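Local coordinates for metal cation efflux system protein CzcD (Cupriavidus metallidurans, PDB 6VD9) that binds and transports zinc and mediates low-level metal ion resistance, probably by efflux of cations from the cytoplasm into the periplasm, at residues K10-T15 with K19-L24; Q58-K63 with V69-E74; W27-T30 with A34-T37. All coordinates share one frame; numbering follows the deposited sequence.

Interaction 1 (K10-T15 with K19-L24); sequences KQILAT and KSFHDL. With NI (nickel (II) ion), chain E.
Phe-21, Ile-12 and Leu-13 carry this contact. The Phe-21 ring projects from the strand toward the helix, and the two aliphatic side chains meet it. Leu-13 sits at the ring edge: its CD2 is 3.6 Å from Phe-21 CD2, and its CG lies in the ring plane. The CB of Leu-13 does not point at the strand, but the end of the side chain comes nearer, and CD2 also rests on Ser-20 CA at 3.8 Å. Ile-12 uses its CG2 branch, which lies 3.8 Å from Phe-21 CD2. With CG2 anti to the backbone N (chi1 -71° for CG1), the other branch carries Ile-12 CD1 to Leu-24 CD1, at 4.2 Å. No hydrogen bond crosses between the segments. On the opposite face of the strand, His-22 NE2 binds the nickel ion at 2.3 Å. A water on that nickel donates a hydrogen bond to Asp-23 OD2. Lys-19 and Ser-20 both face Val-41 in a classic beta bulge. Helix 5-13 thus packs on one face of the alpha/beta sheet of the C-terminal dimerisation domain, with Phe-21 also touching Val-38 of strand 34-42 and Gln-11 reaching Met-59 of helix 53-64.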
loop_
_atom_site.group_PDB
_atom_site.type_symbol
_atom_site.label_atom_id
_atom_site.label_comp_id
_atom_site.label_asym_id
_atom_site.label_seq_id
_atom_site.Cartn_x
_atom_site.Cartn_y
_atom_site.Cartn_z
ATOM N N LYS A 10 12.925 -0.639 -12.760
ATOM C CA LYS A 10 13.746 0.545 -13.122
ATOM C C LYS A 10 12.918 1.788 -12.844
ATOM O O LYS A 10 13.440 2.745 -12.283
ATOM C CB LYS A 10 14.187 0.467 -14.593
ATOM C CG LYS A 10 14.910 1.694 -15.146
ATOM C CD LYS A 10 15.610 1.501 -16.531
ATOM C CE LYS A 10 16.347 2.766 -16.946
ATOM N NZ LYS A 10 16.982 2.703 -18.288
ATOM N N GLN A 11 11.652 1.805 -13.255
ATOM C CA GLN A 11 10.876 3.057 -13.155
ATOM C C GLN A 11 10.566 3.363 -11.684
ATOM O O GLN A 11 10.458 4.562 -11.368
ATOM C CB GLN A 11 9.624 3.003 -14.029
ATOM C CG GLN A 11 9.962 2.980 -15.510
ATOM C CD GLN A 11 10.843 4.142 -15.897
ATOM O OE1 GLN A 11 10.664 5.268 -15.437
ATOM N NE2 GLN A 11 11.818 3.853 -16.744
ATOM N N ILE A 12 10.350 2.334 -10.848
ATOM C CA ILE A 12 10.103 2.516 -9.390
ATOM C C ILE A 12 11.358 3.169 -8.791
ATOM O O ILE A 12 11.228 4.252 -8.194
ATOM C CB ILE A 12 9.735 1.189 -8.694
ATOM C CG1 ILE A 12 8.337 0.738 -9.123
ATOM C CG2 ILE A 12 9.834 1.317 -7.193
ATOM C CD1 ILE A 12 7.902 -0.567 -8.540
ATOM N N LEU A 13 12.528 2.564 -9.011
ATOM C CA LEU A 13 13.807 3.083 -8.441
ATOM C C LEU A 13 14.190 4.432 -9.053
ATOM O O LEU A 13 14.941 5.188 -8.395
ATOM C CB LEU A 13 14.908 2.033 -8.654
ATOM C CG LEU A 13 14.790 0.771 -7.792
ATOM C CD1 LEU A 13 15.940 -0.221 -8.121
ATOM C CD2 LEU A 13 14.733 1.066 -6.296
ATOM N N ALA A 14 13.692 4.755 -10.240
ATOM C CA ALA A 14 13.974 6.036 -10.920
ATOM C C ALA A 14 13.093 7.144 -10.345
ATOM O O ALA A 14 13.377 8.320 -10.614
ATOM C CB ALA A 14 13.767 5.903 -12.397
ATOM N N THR A 15 12.082 6.811 -9.546
ATOM C CA THR A 15 11.112 7.813 -9.042
ATOM C C THR A 15 11.758 8.616 -7.919
ATOM O O THR A 15 12.250 8.011 -6.979
ATOM C CB THR A 15 9.812 7.141 -8.588
ATOM O OG1 THR A 15 9.259 6.486 -9.729
ATOM C CG2 THR A 15 8.840 8.151 -8.005
ATOM N N LYS A 19 14.131 5.035 -2.241
ATOM C CA LYS A 19 15.453 4.515 -1.833
ATOM C C LYS A 19 15.579 3.049 -2.317
ATOM O O LYS A 19 16.624 2.669 -2.887
ATOM C CB LYS A 19 15.624 4.804 -0.327
ATOM C CG LYS A 19 16.909 4.299 0.314
ATOM C CD LYS A 19 16.890 4.233 1.872
ATOM C CE LYS A 19 18.217 3.827 2.474
ATOM N NZ LYS A 19 18.188 3.743 3.964
ATOM N N SER A 20 14.550 2.209 -2.111
ATOM C CA SER A 20 14.585 0.780 -2.480
ATOM C C SER A 20 13.150 0.244 -2.488
ATOM O O SER A 20 12.256 0.940 -2.015
ATOM C CB SER A 20 15.470 -0.000 -1.544
ATOM O OG SER A 20 14.939 -0.033 -0.224
ATOM N N PHE A 21 12.946 -0.975 -2.910
ATOM C CA PHE A 21 11.616 -1.609 -2.809
ATOM C C PHE A 21 11.793 -3.095 -2.597
ATOM O O PHE A 21 12.854 -3.635 -2.912
ATOM C CB PHE A 21 10.810 -1.275 -4.063
ATOM C CG PHE A 21 11.243 -2.049 -5.278
ATOM C CD1 PHE A 21 10.614 -3.212 -5.599
ATOM C CD2 PHE A 21 12.188 -1.540 -6.163
ATOM C CE1 PHE A 21 11.051 -3.958 -6.685
ATOM C CE2 PHE A 21 12.573 -2.259 -7.282
ATOM C CZ PHE A 21 11.983 -3.443 -7.549
ATOM N N HIS A 22 10.758 -3.767 -2.143
ATOM C CA HIS A 22 10.777 -5.247 -2.055
ATOM C C HIS A 22 9.340 -5.702 -2.188
ATOM O O HIS A 22 8.424 -4.826 -2.148
ATOM C CB HIS A 22 11.436 -5.695 -0.748
ATOM C CG HIS A 22 10.830 -5.091 0.465
ATOM N ND1 HIS A 22 11.237 -3.840 0.973
ATOM C CD2 HIS A 22 9.886 -5.550 1.309
ATOM C CE1 HIS A 22 10.532 -3.576 2.054
ATOM N NE2 HIS A 22 9.715 -4.592 2.283
ATOM N N ASP A 23 9.156 -7.014 -2.262
ATOM C CA ASP A 23 7.816 -7.670 -2.284
ATOM C C ASP A 23 6.957 -7.037 -3.402
ATOM O O ASP A 23 5.756 -6.757 -3.147
ATOM C CB ASP A 23 7.100 -7.558 -0.930
ATOM C CG ASP A 23 7.814 -8.161 0.283
ATOM O OD1 ASP A 23 8.898 -8.664 0.122
ATOM O OD2 ASP A 23 7.266 -8.059 1.399
ATOM N N LEU A 24 7.536 -6.800 -4.582
ATOM C CA LEU A 24 6.782 -6.364 -5.777
ATOM C C LEU A 24 6.036 -7.585 -6.290
ATOM O O LEU A 24 6.713 -8.621 -6.567
ATOM C CB LEU A 24 7.721 -5.796 -6.850
ATOM C CG LEU A 24 7.096 -5.432 -8.182
ATOM C CD1 LEU A 24 6.033 -4.313 -8.014
ATOM C CD2 LEU A 24 8.171 -4.936 -9.132
HETATM NI NI NI E . 7.990 -4.498 3.834
HETATM O O HOH W 1 7.761 -6.977 3.665
HETATM O O HOH W 2 6.940 -4.480 5.410
HETATM O O HOH W 3 9.668 -4.604 5.339
#

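Interaction 2 (Q58-K63 with V69-E74); sequences QMLADK and VTIQFE. With NI (nickel (II) ion), chain E.
Val-69 opens the contact by packing against Leu-60 of helix 53-64. Its CG2 lies 4.0 Å from Leu-60 CD1, and CG1 is nearly as close. The same Leu-60 methyl therefore meets both branches of the valine. The backbone O of Val-69 is hydrogen-bonded to His-39 of the second subunit. Thr-70 points away from the helix and pairs through its backbone with Leu-36 and Val-38 of strand 34-42. Ile-71 turns back to the helix and meets Leu-60 tip to tip, CD1 to CD1 at 4.1 Å. CG1 of Ile-71 is anti to its carbonyl carbon (chi1 -62°), and the extended second torsion sends CD1 toward the helix. Gln-72 lies on the other face, where its OE1 accepts a hydrogen bond from Ile-71 N of the second subunit. Phe-73 returns to the helix side, and Ile-71 CG2 lies over one face of its ring, offset toward the rim. Glu-74 binds the nickel ion through OE2 at 2.0 Å, while OE1 accepts a 2.7 Å hydrogen bond from a nickel-bound water. His-39 ND1 of the same chain donates to OE2, consistent with a second-shell role in positioning this ligand oxygen. Between 58-63 and 69-74 only methyl groups meet. With no directional bond, shape and burial hold the contact, while Gln-72 and Glu-74 on the opposite face serve the dimer and the metal.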
loop_
_atom_site.group_PDB
_atom_site.type_symbol
_atom_site.label_atom_id
_atom_site.label_comp_id
_atom_site.label_asym_id
_atom_site.label_seq_id
_atom_site.Cartn_x
_atom_site.Cartn_y
_atom_site.Cartn_z
ATOM N N GLN A 58 0.947 7.764 -11.199
ATOM C CA GLN A 58 0.949 8.393 -12.553
ATOM C C GLN A 58 1.819 7.553 -13.500
ATOM O O GLN A 58 1.344 7.163 -14.581
ATOM C CB GLN A 58 1.401 9.854 -12.430
ATOM C CG GLN A 58 1.592 10.599 -13.752
ATOM C CD GLN A 58 2.269 11.946 -13.559
ATOM O OE1 GLN A 58 3.263 12.100 -12.833
ATOM N NE2 GLN A 58 1.744 12.953 -14.239
ATOM N N MET A 59 3.006 7.148 -13.043
ATOM C CA MET A 59 3.980 6.406 -13.875
ATOM C C MET A 59 3.422 5.012 -14.168
ATOM O O MET A 59 3.590 4.504 -15.300
ATOM C CB MET A 59 5.346 6.354 -13.176
ATOM C CG MET A 59 6.324 5.423 -13.840
ATOM S SD MET A 59 6.151 3.729 -13.304
ATOM C CE MET A 59 6.691 3.836 -11.592
ATOM N N LEU A 60 2.779 4.355 -13.194
ATOM C CA LEU A 60 2.337 2.949 -13.376
ATOM C C LEU A 60 1.171 2.909 -14.373
ATOM O O LEU A 60 1.107 1.971 -15.184
ATOM C CB LEU A 60 1.962 2.366 -12.017
ATOM C CG LEU A 60 3.161 2.117 -11.104
ATOM C CD1 LEU A 60 2.683 1.821 -9.693
ATOM C CD2 LEU A 60 4.022 0.985 -11.659
ATOM N N ALA A 61 0.342 3.935 -14.335
ATOM C CA ALA A 61 -0.812 4.076 -15.257
ATOM C C ALA A 61 -0.272 4.365 -16.662
ATOM O O ALA A 61 -0.607 3.606 -17.576
ATOM C CB ALA A 61 -1.746 5.123 -14.770
ATOM N N ASP A 62 0.620 5.345 -16.786
ATOM C CA ASP A 62 1.067 5.885 -18.101
ATOM C C ASP A 62 1.976 4.893 -18.820
ATOM O O ASP A 62 1.819 4.704 -20.051
ATOM C CB ASP A 62 1.809 7.205 -17.941
ATOM C CG ASP A 62 0.907 8.329 -17.485
ATOM O OD1 ASP A 62 -0.284 8.293 -17.851
ATOM O OD2 ASP A 62 1.392 9.205 -16.740
ATOM N N LYS A 63 2.930 4.308 -18.099
ATOM C CA LYS A 63 4.000 3.502 -18.713
ATOM C C LYS A 63 3.571 2.041 -18.823
ATOM O O LYS A 63 4.081 1.374 -19.735
ATOM C CB LYS A 63 5.298 3.744 -17.942
ATOM C CG LYS A 63 5.681 5.220 -17.837
ATOM C CD LYS A 63 7.150 5.472 -17.607
ATOM C CE LYS A 63 7.583 6.849 -18.061
ATOM N NZ LYS A 63 8.894 7.226 -17.498
ATOM N N VAL A 69 -3.489 -0.583 -7.837
ATOM C CA VAL A 69 -2.184 -0.459 -7.124
ATOM C C VAL A 69 -2.383 -0.356 -5.610
ATOM O O VAL A 69 -3.288 0.349 -5.142
ATOM C CB VAL A 69 -1.438 0.755 -7.698
ATOM C CG1 VAL A 69 -0.270 1.205 -6.855
ATOM C CG2 VAL A 69 -0.995 0.490 -9.125
ATOM N N THR A 70 -1.485 -0.989 -4.856
ATOM C CA THR A 70 -1.393 -0.794 -3.386
ATOM C C THR A 70 0.088 -0.688 -3.072
ATOM O O THR A 70 0.829 -1.665 -3.306
ATOM C CB THR A 70 -2.076 -1.901 -2.572
ATOM O OG1 THR A 70 -3.392 -2.082 -3.107
ATOM C CG2 THR A 70 -2.186 -1.550 -1.104
ATOM N N ILE A 71 0.495 0.483 -2.654
ATOM C CA ILE A 71 1.914 0.830 -2.404
ATOM C C ILE A 71 2.038 1.154 -0.918
ATOM O O ILE A 71 1.360 2.108 -0.455
ATOM C CB ILE A 71 2.388 1.979 -3.294
ATOM C CG1 ILE A 71 2.300 1.574 -4.762
ATOM C CG2 ILE A 71 3.793 2.422 -2.860
ATOM C CD1 ILE A 71 2.383 2.733 -5.750
ATOM N N GLN A 72 2.848 0.389 -0.192
ATOM C CA GLN A 72 3.145 0.673 1.231
ATOM C C GLN A 72 4.531 1.299 1.336
ATOM O O GLN A 72 5.416 0.853 0.651
ATOM C CB GLN A 72 3.046 -0.611 2.045
ATOM C CG GLN A 72 3.419 -0.488 3.509
ATOM C CD GLN A 72 3.169 -1.810 4.217
ATOM O OE1 GLN A 72 2.087 -2.374 4.144
ATOM N NE2 GLN A 72 4.154 -2.356 4.918
ATOM N N PHE A 73 4.666 2.335 2.150
ATOM C CA PHE A 73 5.976 2.975 2.416
ATOM C C PHE A 73 6.493 2.626 3.812
ATOM O O PHE A 73 5.699 2.684 4.792
ATOM C CB PHE A 73 5.836 4.472 2.243
ATOM C CG PHE A 73 5.424 4.906 0.870
ATOM C CD1 PHE A 73 6.333 4.868 -0.177
ATOM C CD2 PHE A 73 4.159 5.444 0.637
ATOM C CE1 PHE A 73 5.980 5.380 -1.414
ATOM C CE2 PHE A 73 3.793 5.892 -0.619
ATOM C CZ PHE A 73 4.703 5.830 -1.655
ATOM N N GLU A 74 7.803 2.358 3.890
ATOM C CA GLU A 74 8.568 2.095 5.143
ATOM C C GLU A 74 9.821 2.985 5.140
ATOM O O GLU A 74 10.214 3.463 4.067
ATOM C CB GLU A 74 8.989 0.629 5.225
ATOM C CG GLU A 74 7.877 -0.356 4.943
ATOM C CD GLU A 74 8.393 -1.742 4.584
ATOM O OE1 GLU A 74 9.631 -1.955 4.666
ATOM O OE2 GLU A 74 7.568 -2.598 4.179
HETATM NI NI NI E . 7.990 -4.498 3.834
HETATM O O HOH W 3 9.668 -4.604 5.339
HETATM O O HOH W 1 7.761 -6.977 3.665
HETATM O O HOH W 2 6.940 -4.480 5.410
#

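Interaction 3 (W27-T30 with A34-T37); sequences WALT and ASLT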
loop_
_atom_site.group_PDB
_atom_site.type_symbol
_atom_site.label_atom_id
_atom_site.label_comp_id
_atom_site.label_asym_id
_atom_site.label_seq_id
_atom_site.Cartn_x
_atom_site.Cartn_y
_atom_site.Cartn_z
ATOM N N TRP A 27 0.194 -9.308 -10.949
ATOM C CA TRP A 27 -0.601 -10.485 -11.354
ATOM C C TRP A 27 -1.850 -10.003 -12.081
ATOM O O TRP A 27 -2.180 -8.820 -11.952
ATOM C CB TRP A 27 -0.928 -11.341 -10.138
ATOM C CG TRP A 27 -1.993 -10.848 -9.211
ATOM C CD1 TRP A 27 -3.272 -11.321 -9.129
ATOM C CD2 TRP A 27 -1.862 -9.867 -8.160
ATOM N NE1 TRP A 27 -3.956 -10.694 -8.119
ATOM C CE2 TRP A 27 -3.116 -9.795 -7.507
ATOM C CE3 TRP A 27 -0.821 -9.038 -7.711
ATOM C CZ2 TRP A 27 -3.355 -8.937 -6.433
ATOM C CZ3 TRP A 27 -1.052 -8.195 -6.643
ATOM C CH2 TRP A 27 -2.302 -8.149 -6.012
ATOM N N ALA A 28 -2.521 -10.910 -12.798
ATOM C CA ALA A 28 -3.753 -10.613 -13.565
ATOM C C ALA A 28 -4.971 -10.874 -12.675
ATOM O O ALA A 28 -5.035 -11.931 -12.050
ATOM C CB ALA A 28 -3.795 -11.454 -14.826
ATOM N N LEU A 29 -5.882 -9.912 -12.591
ATOM C CA LEU A 29 -7.216 -10.095 -11.979
ATOM C C LEU A 29 -8.079 -10.929 -12.931
ATOM O O LEU A 29 -7.699 -11.055 -14.120
ATOM C CB LEU A 29 -7.846 -8.729 -11.730
ATOM C CG LEU A 29 -7.072 -7.819 -10.775
ATOM C CD1 LEU A 29 -7.677 -6.428 -10.764
ATOM C CD2 LEU A 29 -7.037 -8.405 -9.374
ATOM N N THR A 30 -9.205 -11.443 -12.421
ATOM C CA THR A 30 -10.264 -12.154 -13.197
ATOM C C THR A 30 -10.563 -11.377 -14.481
ATOM O O THR A 30 -10.765 -12.019 -15.529
ATOM C CB THR A 30 -11.549 -12.305 -12.373
ATOM O OG1 THR A 30 -11.206 -12.938 -11.140
ATOM C CG2 THR A 30 -12.622 -13.104 -13.083
ATOM N N ALA A 34 -4.092 -5.774 -14.882
ATOM C CA ALA A 34 -2.918 -5.921 -13.990
ATOM C C ALA A 34 -3.262 -5.405 -12.586
ATOM O O ALA A 34 -3.970 -4.386 -12.467
ATOM C CB ALA A 34 -1.756 -5.173 -14.579
ATOM N N SER A 35 -2.850 -6.144 -11.555
ATOM C CA SER A 35 -2.874 -5.702 -10.142
ATOM C C SER A 35 -1.423 -5.666 -9.661
ATOM O O SER A 35 -0.665 -6.546 -10.041
ATOM C CB SER A 35 -3.731 -6.606 -9.313
ATOM O OG SER A 35 -3.826 -6.169 -7.976
ATOM N N LEU A 36 -1.057 -4.686 -8.837
ATOM C CA LEU A 36 0.350 -4.545 -8.380
ATOM C C LEU A 36 0.322 -4.267 -6.888
ATOM O O LEU A 36 -0.469 -3.415 -6.471
ATOM C CB LEU A 36 1.028 -3.397 -9.121
ATOM C CG LEU A 36 2.480 -3.098 -8.730
ATOM C CD1 LEU A 36 3.261 -2.494 -9.884
ATOM C CD2 LEU A 36 2.543 -2.158 -7.542
ATOM N N THR A 37 1.199 -4.922 -6.132
ATOM C CA THR A 37 1.472 -4.469 -4.747
ATOM C C THR A 37 2.980 -4.318 -4.656
ATOM O O THR A 37 3.698 -5.100 -5.316
ATOM C CB THR A 37 0.898 -5.400 -3.674
ATOM O OG1 THR A 37 1.545 -6.655 -3.815
ATOM C CG2 THR A 37 -0.596 -5.617 -3.825
#
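Two backbone hydrogen bonds join Trp-27 and Ser-35. Ser-35 N donates to Trp-27 O at 2.8 Å. Trp-27 N donates to Ser-35 O at 3.0 Å. The two residues form an antiparallel hydrogen-bonded pair. Ala-28 and Ala-34 follow as a non-hydrogen-bonded pair, with their CB atoms on the opposite face of the sheet. These pairs lie at the loop end of the beta hairpin made by strands 18-28 and 34-42, in the dimerisation domain, probably cytoplasmic, of a cation diffusion facilitator. The indole folds back over Ser-35, with Trp-27 CG between its own backbone N and carbonyl carbon (chi1 75°). Ser-35 CB makes a CH-pi contact over the centre of the six-membered ring, 3.7 Å from its centroid and 10° off the ring normal. Ser-35 OG lies over the same ring, 3.2 Å from Trp-27 CH2. Thr-37 approaches at the indole edge, where CG2 is in the ring plane and 3.8 Å from CH2 of Trp-27. Leu-29 CD2 packs on Ser-35 CB at 3.8 Å. The Trp-27 ring also meets Trp-27 of the second subunit, and Thr-37 packs on Thr-37 of that subunit.

Along the chain, interaction 1 comes first, then interaction 3, then interaction 2. All three reach one three-stranded sheet, in which strand 34-42 lies between 18-28 and 68-74. Interactions 1 and 2 have centres about 10 Å apart and pack helices 5-13 and 53-64 on the two outer strands. The helices touch through Gln-11 and Met-59. The same two strands supply His-22 and Glu-74 as nickel ligands, and His-39 of the middle strand belongs to the site through its hydrogen bond to Glu-74 OE2. Interaction 3 lies toward the hairpin end, about 18 Å from interaction 1 and 13 Å from interaction 2, centre to centre. Interactions 2 and 3 both reach the second subunit, so the sheet serves metal binding and dimer contact together.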